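Local coordinates for general Secretion Pathway Protein (PDB 4G54) that probably binds peptidoglycan through its periplasmic region, as part of an EpsAB fusion protein of the type II secretion system, at residues R89-R101 and L104-S116. Numbering follows the deposited sequence. Where two conformers were deposited one is given.
Sequences RAYVVLLEVDPER and LLTGEQRLTFTVS
L104 packs its side chain against three successive residues of strand 88-97, its CB and both methyls reaching V92, V93 O and L94 between them. CB rests against CG2 of V92 at 3.8 Å, the two side chains crossing at about a right angle. A chi1 of -57° puts CG anti to the carbonyl carbon, beside the backbone N, and chi2 of -178° then directs the methyls: CD2 reaches CD1 of L94 at 4.0 Å and lies 3.8 Å from V93 O, while CD1 meets CG1 of V92 at 4.2 Å and lies over one face of the F113 ring, toward its rim. The backbones beside this packing are tied by a reciprocal pair of hydrogen bonds, V93 N to L105 O (2.9 Å) and L105 N to V93 O (2.8 Å). V93 and L105 thus form a hydrogen-bonded antiparallel pair, and L94 with L104 the non-hydrogen-bonded pair next to it. This is a beta hairpin within the six-stranded antiparallel sheet of the C39-like domain; strand 110-114, one of the sheet's two edge strands, follows after the turn at 106-109. A classic beta bulge, with L95 and E96 both facing V103, interrupts the ladder; L95 then lays CD2 over one face of the R110 guanidinium, 3.5 Å from NH2. The same NH2 donates to L212 O and has only a long salt bridge to E96 OE1, near the guanidinium plane. E96 OE2 in turn pairs with R101 NH2 at 3.1 Å. R101 is folded back, and D98 OD2 sits over the centre of its guanidinium face. D98 OD1 accepts from E100 N in an Asx turn, widened to an Asx motif by R101 N, which arrives from the opposite face of the carboxylate.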
ATOM      1  N   ARG A  89      11.064  20.987  -1.720  1.00 40.21           N
ATOM      2  CA  ARG A  89      10.398  19.653  -1.802  1.00 37.50           C
ATOM      3  C   ARG A  89       8.900  19.808  -2.057  1.00 34.31           C
ATOM      4  O   ARG A  89       8.264  20.804  -1.646  1.00 35.54           O
ATOM      5  CB  ARG A  89      10.626  18.758  -0.548  1.00 38.00           C
ATOM      6  CG  ARG A  89      12.098  18.309  -0.406  1.00 46.66           C
ATOM      7  CD  ARG A  89      12.500  18.088   1.036  1.00 51.87           C
ATOM      8  NE  ARG A  89      11.777  16.952   1.589  1.00 53.98           N
ATOM      9  CZ  ARG A  89      12.191  15.677   1.578  1.00 51.72           C
ATOM     10  NH1 ARG A  89      13.376  15.347   1.047  1.00 50.45           N
ATOM     11  NH2 ARG A  89      11.393  14.725   2.122  1.00 40.32           N
ATOM     12  N   ALA A  90       8.344  18.816  -2.717  1.00 30.44           N
ATOM     13  CA  ALA A  90       6.913  18.704  -2.941  1.00 29.03           C
ATOM     14  C   ALA A  90       6.588  17.245  -3.030  1.00 24.86           C
ATOM     15  O   ALA A  90       7.503  16.368  -3.053  1.00 25.66           O
ATOM     16  CB  ALA A  90       6.469  19.397  -4.219  1.00 30.32           C
ATOM     17  N   TYR A  91       5.305  16.927  -2.949  1.00 21.86           N
ATOM     18  CA  TYR A  91       4.906  15.516  -2.728  1.00 21.90           C
ATOM     19  C   TYR A  91       3.725  15.262  -3.674  1.00 22.60           C
ATOM     20  O   TYR A  91       2.841  16.070  -3.757  1.00 24.17           O
ATOM     21  CB  TYR A  91       4.428  15.324  -1.255  1.00 21.13           C
ATOM     22  CG  TYR A  91       5.572  15.528  -0.297  1.00 23.13           C
ATOM     23  CD1 TYR A  91       5.885  16.812   0.206  1.00 23.47           C
ATOM     24  CD2 TYR A  91       6.391  14.431   0.053  1.00 23.93           C
ATOM     25  CE1 TYR A  91       6.978  16.987   1.024  1.00 24.74           C
ATOM     26  CE2 TYR A  91       7.507  14.585   0.921  1.00 25.55           C
ATOM     27  CZ  TYR A  91       7.783  15.883   1.414  1.00 26.35           C
ATOM     28  OH  TYR A  91       8.834  16.122   2.247  1.00 34.31           O
ATOM     29  N   VAL A  92       3.741  14.129  -4.378  1.00 21.58           N
ATOM     30  CA  VAL A  92       2.660  13.821  -5.322  1.00 20.21           C
ATOM     31  C   VAL A  92       2.339  12.316  -5.220  1.00 19.59           C
ATOM     32  O   VAL A  92       3.204  11.519  -4.880  1.00 19.14           O
ATOM     33  CB  VAL A  92       3.075  14.235  -6.776  1.00 24.13           C
ATOM     34  CG1 VAL A  92       4.215  13.343  -7.349  1.00 22.27           C
ATOM     35  CG2 VAL A  92       1.908  14.241  -7.653  1.00 29.80           C
ATOM     36  N   VAL A  93       1.067  11.966  -5.360  1.00 18.91           N
ATOM     37  CA  VAL A  93       0.685  10.566  -5.322  1.00 18.42           C
ATOM     38  C   VAL A  93       0.942   9.908  -6.635  1.00 17.29           C
ATOM     39  O   VAL A  93       0.503  10.395  -7.689  1.00 19.67           O
ATOM     40  CB  VAL A  93      -0.787  10.379  -4.865  1.00 19.41           C
ATOM     41  CG1 VAL A  93      -1.243   8.928  -5.082  1.00 20.94           C
ATOM     42  CG2 VAL A  93      -0.908  10.806  -3.377  1.00 23.72           C
ATOM     43  N   LEU A  94       1.655   8.766  -6.596  1.00 17.73           N
ATOM     44  CA  LEU A  94       1.783   7.923  -7.809  1.00 17.71           C
ATOM     45  C   LEU A  94       0.647   6.938  -7.751  1.00 17.14           C
ATOM     46  O   LEU A  94       0.551   6.099  -6.841  1.00 18.81           O
ATOM     47  CB  LEU A  94       3.144   7.166  -7.770  1.00 19.46           C
ATOM     48  CG  LEU A  94       3.331   6.117  -8.884  1.00 20.52           C
ATOM     49  CD1 LEU A  94       3.499   6.777 -10.185  1.00 22.66           C
ATOM     50  CD2 LEU A  94       4.600   5.289  -8.567  1.00 26.73           C
ATOM     51  N   LEU A  95      -0.229   6.985  -8.773  1.00 18.52           N
ATOM     52  CA  LEU A  95      -1.366   6.086  -8.835  1.00 18.87           C
ATOM     53  C   LEU A  95      -1.026   4.896  -9.644  1.00 21.43           C
ATOM     54  O   LEU A  95      -1.435   3.774  -9.242  1.00 23.53           O
ATOM     55  CB  LEU A  95      -2.622   6.841  -9.462  1.00 17.81           C
ATOM     56  CG  LEU A  95      -3.871   6.023  -9.716  1.00 22.19           C
ATOM     57  CD1 LEU A  95      -4.507   5.597  -8.392  1.00 21.03           C
ATOM     58  CD2 LEU A  95      -4.858   6.936 -10.521  1.00 24.91           C
ATOM     59  N   GLU A  96      -0.427   5.075 -10.832  1.00 21.85           N
ATOM     60  CA  GLU A  96      -0.001   3.887 -11.597  1.00 24.14           C
ATOM     61  C   GLU A  96       1.251   4.207 -12.387  1.00 22.60           C
ATOM     62  O   GLU A  96       1.590   5.339 -12.561  1.00 23.94           O
ATOM     63  CB  GLU A  96      -1.073   3.352 -12.484  1.00 27.95           C
ATOM     64  CG  GLU A  96      -1.630   4.339 -13.428  1.00 29.52           C
ATOM     65  CD  GLU A  96      -2.858   3.704 -14.178  1.00 38.43           C
ATOM     66  OE1 GLU A  96      -3.975   4.218 -14.107  1.00 42.62           O
ATOM     67  OE2 GLU A  96      -2.647   2.637 -14.814  1.00 45.78           O
ATOM     68  N   VAL A  97       1.882   3.161 -12.864  1.00 23.80           N
ATOM     69  CA  VAL A  97       3.205   3.314 -13.470  1.00 23.58           C
ATOM     70  C   VAL A  97       3.402   2.232 -14.495  1.00 24.57           C
ATOM     71  O   VAL A  97       2.982   1.067 -14.286  1.00 25.03           O
ATOM     72  CB  VAL A  97       4.336   3.239 -12.407  1.00 23.66           C
ATOM     73  CG1 VAL A  97       4.254   1.939 -11.479  1.00 24.39           C
ATOM     74  CG2 VAL A  97       5.723   3.323 -13.108  1.00 24.04           C
ATOM     75  N   ASP A  98       4.021   2.611 -15.620  1.00 24.53           N
ATOM     76  CA  ASP A  98       4.449   1.604 -16.637  1.00 27.91           C
ATOM     77  C   ASP A  98       5.808   2.088 -17.181  1.00 26.83           C
ATOM     78  O   ASP A  98       6.285   3.121 -16.713  1.00 24.96           O
ATOM     79  CB  ASP A  98       3.359   1.322 -17.682  1.00 31.02           C
ATOM     80  CG  ASP A  98       3.137   2.460 -18.671  1.00 35.50           C
ATOM     81  OD1 ASP A  98       4.076   3.249 -18.938  1.00 36.25           O
ATOM     82  OD2 ASP A  98       2.026   2.513 -19.278  1.00 42.78           O
ATOM     83  N   PRO A  99       6.483   1.328 -18.060  1.00 28.95           N
ATOM     84  CA  PRO A  99       7.818   1.806 -18.525  1.00 29.24           C
ATOM     85  C   PRO A  99       7.865   3.158 -19.188  1.00 28.83           C
ATOM     86  O   PRO A  99       8.958   3.760 -19.250  1.00 29.17           O
ATOM     87  CB  PRO A  99       8.207   0.750 -19.570  1.00 32.29           C
ATOM     88  CG  PRO A  99       7.553  -0.471 -19.008  1.00 31.30           C
ATOM     89  CD  PRO A  99       6.239  -0.061 -18.484  1.00 32.68           C
ATOM     90  N   GLU A 100       6.718   3.635 -19.656  1.00 28.57           N
ATOM     91  CA  GLU A 100       6.729   4.881 -20.400  1.00 30.64           C
ATOM     92  C   GLU A 100       6.192   6.132 -19.665  1.00 29.51           C
ATOM     93  O   GLU A 100       6.545   7.273 -20.051  1.00 30.48           O
ATOM     94  CB  GLU A 100       5.951   4.673 -21.720  1.00 33.73           C
ATOM     95  CG  GLU A 100       6.641   3.719 -22.741  1.00 40.35           C
ATOM     96  CD  GLU A 100       5.766   3.521 -23.981  1.00 49.47           C
ATOM     97  OE1 GLU A 100       4.533   3.705 -23.866  1.00 54.35           O
ATOM     98  OE2 GLU A 100       6.284   3.213 -25.071  1.00 54.37           O
ATOM     99  N   ARG A 101       5.330   5.935 -18.667  1.00 28.17           N
ATOM    100  CA  ARG A 101       4.557   7.057 -18.097  1.00 28.85           C
ATOM    101  C   ARG A 101       4.144   6.732 -16.681  1.00 26.83           C
ATOM    102  O   ARG A 101       3.996   5.549 -16.341  1.00 26.66           O
ATOM    103  CB  ARG A 101       3.232   7.329 -18.879  1.00 31.84           C
ATOM    104  CG  ARG A 101       2.131   6.220 -18.709  1.00 37.49           C
ATOM    105  CD  ARG A 101       1.287   6.166 -17.314  1.00 47.76           C
ATOM    106  NE  ARG A 101       1.163   4.815 -16.636  1.00 45.60           N
ATOM    107  CZ  ARG A 101       0.136   3.956 -16.803  1.00 55.22           C
ATOM    108  NH1 ARG A 101      -0.892   4.289 -17.602  1.00 54.77           N
ATOM    109  NH2 ARG A 101       0.100   2.760 -16.161  1.00 54.46           N
ATOM    110  N   LEU A 104      -0.005  10.658 -11.963  1.00 20.43           N
ATOM    111  CA  LEU A 104       0.222  11.380 -10.692  1.00 19.72           C
ATOM    112  C   LEU A 104      -1.060  12.085 -10.244  1.00 22.89           C
ATOM    113  O   LEU A 104      -1.804  12.628 -11.070  1.00 23.53           O
ATOM    114  CB  LEU A 104       1.334  12.394 -10.889  1.00 21.30           C
ATOM    115  CG  LEU A 104       2.665  11.802 -11.385  1.00 20.71           C
ATOM    116  CD1 LEU A 104       3.650  12.974 -11.466  1.00 23.03           C
ATOM    117  CD2 LEU A 104       3.120  10.702 -10.422  1.00 20.09           C
ATOM    118  N   LEU A 105      -1.284  12.111  -8.942  1.00 20.83           N
ATOM    119  CA  LEU A 105      -2.408  12.869  -8.304  1.00 20.73           C
ATOM    120  C   LEU A 105      -1.844  13.935  -7.382  1.00 23.11           C
ATOM    121  O   LEU A 105      -1.085  13.631  -6.480  1.00 21.28           O
ATOM    122  CB  LEU A 105      -3.337  11.913  -7.554  1.00 20.27           C
ATOM    123  CG  LEU A 105      -3.827  10.700  -8.323  1.00 22.12           C
ATOM    124  CD1 LEU A 105      -4.668   9.775  -7.386  1.00 23.21           C
ATOM    125  CD2 LEU A 105      -4.757  11.129  -9.459  1.00 26.09           C
ATOM    126  N   THR A 106      -2.237  15.202  -7.599  1.00 22.78           N
ATOM    127  CA  THR A 106      -1.590  16.341  -6.939  1.00 24.54           C
ATOM    128  C   THR A 106      -2.434  16.881  -5.805  1.00 25.69           C
ATOM    129  O   THR A 106      -2.022  17.814  -5.114  1.00 28.31           O
ATOM    130  CB  THR A 106      -1.323  17.516  -7.920  1.00 26.33           C
ATOM    131  OG1 THR A 106      -2.639  18.101  -8.231  1.00 26.08           O
ATOM    132  CG2 THR A 106      -0.641  17.112  -9.198  1.00 28.13           C
ATOM    133  N   GLY A 107      -3.614  16.321  -5.548  1.00 26.37           N
ATOM    134  CA  GLY A 107      -4.578  16.938  -4.621  1.00 26.78           C
ATOM    135  C   GLY A 107      -5.615  17.837  -5.363  1.00 27.21           C
ATOM    136  O   GLY A 107      -6.682  18.142  -4.851  1.00 30.69           O
ATOM    137  N   GLU A 108      -5.265  18.178  -6.600  1.00 26.55           N
ATOM    138  CA  GLU A 108      -6.159  18.963  -7.478  1.00 28.27           C
ATOM    139  C   GLU A 108      -6.306  18.439  -8.871  1.00 28.29           C
ATOM    140  O   GLU A 108      -7.358  18.646  -9.481  1.00 29.37           O
ATOM    141  CB  GLU A 108      -5.703  20.416  -7.501  1.00 30.69           C
ATOM    142  CG  GLU A 108      -6.214  21.072  -6.170  1.00 39.95           C
ATOM    143  CD  GLU A 108      -7.758  20.965  -5.863  1.00 50.66           C
ATOM    144  OE1 GLU A 108      -8.129  20.590  -4.692  1.00 49.38           O
ATOM    145  OE2 GLU A 108      -8.587  21.271  -6.768  1.00 55.56           O
ATOM    146  N   GLN A 109      -5.263  17.860  -9.410  1.00 26.76           N
ATOM    147  CA  GLN A 109      -5.267  17.393 -10.784  1.00 26.84           C
ATOM    148  C   GLN A 109      -4.744  15.974 -10.925  1.00 26.65           C
ATOM    149  O   GLN A 109      -3.868  15.554 -10.174  1.00 25.35           O
ATOM    150  CB  GLN A 109      -4.343  18.293 -11.643  1.00 29.45           C
ATOM    151  CG  GLN A 109      -4.812  19.728 -11.680  1.00 37.32           C
ATOM    152  CD  GLN A 109      -3.829  20.568 -12.488  1.00 41.17           C
ATOM    153  OE1 GLN A 109      -3.605  20.325 -13.682  1.00 45.66           O
ATOM    154  NE2 GLN A 109      -3.251  21.558 -11.833  1.00 47.12           N
ATOM    155  N   ARG A 110      -5.280  15.256 -11.895  1.00 26.00           N
ATOM    156  CA  ARG A 110      -4.603  14.071 -12.407  1.00 26.21           C
ATOM    157  C   ARG A 110      -3.691  14.406 -13.592  1.00 27.16           C
ATOM    158  O   ARG A 110      -4.170  14.903 -14.639  1.00 30.14           O
ATOM    159  CB  ARG A 110      -5.682  13.065 -12.808  1.00 27.15           C
ATOM    160  CG  ARG A 110      -5.145  11.761 -13.324  1.00 28.77           C
ATOM    161  CD  ARG A 110      -6.377  10.912 -13.893  1.00 37.29           C
ATOM    162  NE  ARG A 110      -6.120   9.471 -14.052  0.50 33.94           N
ATOM    163  CZ  ARG A 110      -6.660   8.459 -13.358  0.50 29.62           C
ATOM    164  NH1 ARG A 110      -7.558   8.620 -12.373  0.50 28.76           N
ATOM    165  NH2 ARG A 110      -6.275   7.234 -13.691  0.50 33.65           N
ATOM    166  N   LEU A 111      -2.394  14.162 -13.424  1.00 25.88           N
ATOM    167  CA  LEU A 111      -1.340  14.413 -14.444  1.00 28.07           C
ATOM    168  C   LEU A 111      -0.625  13.138 -14.915  1.00 28.27           C
ATOM    169  O   LEU A 111      -0.455  12.189 -14.164  1.00 27.74           O
ATOM    170  CB  LEU A 111      -0.212  15.315 -13.873  1.00 29.63           C
ATOM    171  CG  LEU A 111      -0.742  16.568 -13.175  1.00 35.28           C
ATOM    172  CD1 LEU A 111       0.384  17.392 -12.557  1.00 35.97           C
ATOM    173  CD2 LEU A 111      -1.588  17.386 -14.094  1.00 40.81           C
ATOM    174  N   THR A 112      -0.187  13.141 -16.180  1.00 29.13           N
ATOM    175  CA  THR A 112       0.628  12.055 -16.693  1.00 29.61           C
ATOM    176  C   THR A 112       2.014  12.615 -16.970  1.00 29.41           C
ATOM    177  O   THR A 112       2.132  13.630 -17.676  1.00 30.76           O
ATOM    178  CB  THR A 112       0.022  11.467 -17.978  1.00 32.73           C
ATOM    179  OG1 THR A 112      -1.212  10.838 -17.606  1.00 35.82           O
ATOM    180  CG2 THR A 112       0.907  10.362 -18.535  1.00 36.64           C
ATOM    181  N   PHE A 113       3.033  11.958 -16.458  1.00 26.45           N
ATOM    182  CA  PHE A 113       4.431  12.377 -16.704  1.00 26.74           C
ATOM    183  C   PHE A 113       5.096  11.280 -17.460  1.00 26.29           C
ATOM    184  O   PHE A 113       4.913  10.095 -17.157  1.00 27.03           O
ATOM    185  CB  PHE A 113       5.112  12.470 -15.334  1.00 28.35           C
ATOM    186  CG  PHE A 113       5.310  13.868 -14.828  1.00 27.89           C
ATOM    187  CD1 PHE A 113       4.487  14.903 -15.194  1.00 34.10           C
ATOM    188  CD2 PHE A 113       6.290  14.081 -13.857  1.00 33.15           C
ATOM    189  CE1 PHE A 113       4.679  16.177 -14.666  1.00 36.82           C
ATOM    190  CE2 PHE A 113       6.488  15.349 -13.338  1.00 33.48           C
ATOM    191  CZ  PHE A 113       5.696  16.394 -13.808  1.00 31.13           C
ATOM    192  N   THR A 114       5.989  11.668 -18.401  1.00 25.03           N
ATOM    193  CA  THR A 114       6.879  10.694 -19.016  1.00 25.50           C
ATOM    194  C   THR A 114       7.995  10.309 -18.019  1.00 23.67           C
ATOM    195  O   THR A 114       8.172  10.957 -16.989  1.00 22.98           O
ATOM    196  CB  THR A 114       7.569  11.313 -20.241  1.00 26.47           C
ATOM    197  OG1 THR A 114       8.391  12.403 -19.813  1.00 28.01           O
ATOM    198  CG2 THR A 114       6.543  11.865 -21.221  1.00 31.02           C
ATOM    199  N   VAL A 115       8.747   9.263 -18.333  1.00 24.85           N
ATOM    200  CA  VAL A 115       9.912   8.885 -17.505  1.00 26.51           C
ATOM    201  C   VAL A 115      10.860  10.090 -17.372  1.00 24.73           C
ATOM    202  O   VAL A 115      11.338  10.420 -16.285  1.00 25.28           O
ATOM    203  CB  VAL A 115      10.707   7.749 -18.149  1.00 30.77           C
ATOM    204  CG1 VAL A 115      11.853   7.319 -17.218  1.00 31.85           C
ATOM    205  CG2 VAL A 115       9.839   6.607 -18.277  1.00 32.01           C
ATOM    206  N   SER A 116      11.146  10.739 -18.506  1.00 25.05           N
ATOM    207  CA  SER A 116      12.024  11.898 -18.456  1.00 25.16           C
ATOM    208  C   SER A 116      11.522  12.971 -17.481  1.00 24.47           C
ATOM    209  O   SER A 116      12.279  13.475 -16.660  1.00 25.95           O
ATOM    210  CB  SER A 116      12.215  12.462 -19.850  1.00 24.07           C
ATOM    211  OG  SER A 116      13.083  13.549 -19.810  1.00 24.91           O
TER
HETATM  212  O   HOH W   1       8.602   7.745 -21.287  1.00 24.67           O